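Sugar isomerase (Sinorhizobium meliloti, PDB 3QC0) binds a zinc ion in a xylose isomerase-like TIM barrel and probably acts as a sugar isomerase, though its substrate is not established. Local coordinates at residues 102-107 with 153-158. Residues are numbered along the deposited sequence; the frame is centred on the assembly and turned at random.
Sequences LVAGGL and ACVNTL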
loop_
_atom_site.group_PDB
_atom_site.type_symbol
_atom_site.label_atom_id
_atom_site.label_comp_id
_atom_site.label_asym_id
_atom_site.label_seq_id
_atom_site.Cartn_x
_atom_site.Cartn_y
_atom_site.Cartn_z
ATOM N N LEU A 102 15.312 -9.202 5.509
ATOM C CA LEU A 102 15.435 -9.149 4.074
ATOM C C LEU A 102 14.375 -8.201 3.499
ATOM O O LEU A 102 13.163 -8.435 3.659
ATOM C CB LEU A 102 15.284 -10.518 3.392
ATOM C CG LEU A 102 16.245 -11.630 3.863
ATOM C CD1 LEU A 102 15.884 -12.918 3.079
ATOM C CD2 LEU A 102 17.703 -11.230 3.664
ATOM N N VAL A 103 14.853 -7.154 2.853
ATOM C CA VAL A 103 14.038 -6.190 2.109
ATOM C C VAL A 103 14.205 -6.547 0.647
ATOM O O VAL A 103 15.297 -6.449 0.108
ATOM C CB VAL A 103 14.497 -4.763 2.415
ATOM C CG1 VAL A 103 13.745 -3.757 1.533
ATOM C CG2 VAL A 103 14.256 -4.402 3.877
ATOM N N ALA A 104 13.134 -7.055 0.012
ATOM C CA ALA A 104 13.244 -7.925 -1.173
ATOM C C ALA A 104 13.919 -7.318 -2.394
ATOM O O ALA A 104 14.472 -8.045 -3.214
ATOM C CB ALA A 104 11.844 -8.462 -1.604
ATOM N N GLY A 105 13.786 -6.004 -2.564
ATOM C CA GLY A 105 14.145 -5.332 -3.801
ATOM C C GLY A 105 12.926 -5.124 -4.658
ATOM O O GLY A 105 12.001 -5.926 -4.640
ATOM N N GLY A 106 12.944 -4.039 -5.414
ATOM C CA GLY A 106 11.888 -3.723 -6.376
ATOM C C GLY A 106 12.136 -4.336 -7.755
ATOM O O GLY A 106 12.932 -5.274 -7.936
ATOM N N LEU A 107 11.446 -3.796 -8.740
ATOM C CA LEU A 107 11.606 -4.221 -10.115
ATOM C C LEU A 107 13.045 -3.981 -10.578
ATOM O O LEU A 107 13.632 -2.943 -10.242
ATOM C CB LEU A 107 10.637 -3.432 -11.018
ATOM C CG LEU A 107 9.182 -3.844 -10.864
ATOM C CD1 LEU A 107 8.293 -2.649 -11.323
ATOM C CD2 LEU A 107 8.854 -5.091 -11.679
ATOM N N ALA A 153 10.810 -3.086 -2.451
ATOM C CA ALA A 153 10.509 -4.479 -2.074
ATOM C C ALA A 153 9.232 -4.914 -2.681
ATOM O O ALA A 153 8.201 -4.334 -2.354
ATOM C CB ALA A 153 10.428 -4.676 -0.525
ATOM N N CYS A 154 9.312 -5.956 -3.503
ATOM C CA CYS A 154 8.129 -6.509 -4.146
ATOM C C CYS A 154 7.552 -7.729 -3.404
ATOM O O CYS A 154 6.723 -8.420 -3.950
ATOM C CB CYS A 154 8.447 -6.833 -5.601
ATOM S SG CYS A 154 9.691 -8.173 -5.808
ATOM N N VAL A 155 7.896 -7.883 -2.136
ATOM C CA VAL A 155 7.170 -8.798 -1.219
ATOM C C VAL A 155 6.368 -7.834 -0.347
ATOM O O VAL A 155 6.935 -7.046 0.406
ATOM C CB VAL A 155 8.058 -9.685 -0.371
ATOM C CG1 VAL A 155 7.183 -10.511 0.638
ATOM C CG2 VAL A 155 8.913 -10.607 -1.276
ATOM N N ASN A 156 5.044 -7.831 -0.578
ATOM C CA ASN A 156 4.167 -6.787 -0.074
ATOM C C ASN A 156 3.007 -7.192 0.805
ATOM O O ASN A 156 2.243 -6.317 1.229
ATOM C CB ASN A 156 3.638 -5.992 -1.264
ATOM C CG ASN A 156 4.763 -5.378 -2.052
ATOM O OD1 ASN A 156 5.046 -5.794 -3.178
ATOM N ND2 ASN A 156 5.481 -4.428 -1.421
ATOM N N THR A 157 2.827 -8.495 1.062
ATOM C CA THR A 157 1.811 -8.946 2.019
ATOM C C THR A 157 2.412 -10.051 2.884
ATOM O O THR A 157 3.309 -10.802 2.445
ATOM C CB THR A 157 0.522 -9.454 1.353
ATOM O OG1 THR A 157 0.765 -10.734 0.748
ATOM C CG2 THR A 157 -0.066 -8.363 0.372
ATOM N N LEU A 158 1.934 -10.142 4.113
ATOM C CA LEU A 158 2.371 -11.228 4.974
ATOM C C LEU A 158 2.005 -12.584 4.360
ATOM O O LEU A 158 2.800 -13.525 4.457
ATOM C CB LEU A 158 1.784 -11.051 6.362
ATOM C CG LEU A 158 2.154 -12.082 7.416
ATOM C CD1 LEU A 158 3.675 -12.192 7.608
ATOM C CD2 LEU A 158 1.448 -11.676 8.745
#
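Val155 sets CG1 anti to the backbone N (chi1 175°), which puts CG2 anti to the carbonyl carbon; CG2 meets Ala104 CB at 3.6 Å. Val103 has a similar rotamer, with CG1 anti to the backbone N, and Val103 CG1 lies 4.0 Å from Ala153 CB. Ala153 CB also sits 3.6 Å from Ala104 N. Beyond these small apolar groups the chains are joined by a single beta bridge between Gly105 and Ala153. Cys154 N donates to Gly105 O at 2.9 Å. The bond is bent, 140° at the hydrogen, and the donor stands above the carbonyl plane. Gly105 O also takes a CA-H...O contact from Ala153 CA at 3.3 Å. Gly105 has a positive phi, which suits a glycine here. Within 153-158, Asn156 ND2 bonds Ala153 O at 2.9 Å and also bonds Leu144 O. Val103 reaches Glu142, a zinc ligand, so the contact borders the metal pocket. It joins the end of barrel strand 100-103 to the loop between strand 139-141 and helix 158-168. Helix 114-135 packs on Ala104 and Cys154, and helix 158-168 on Val155.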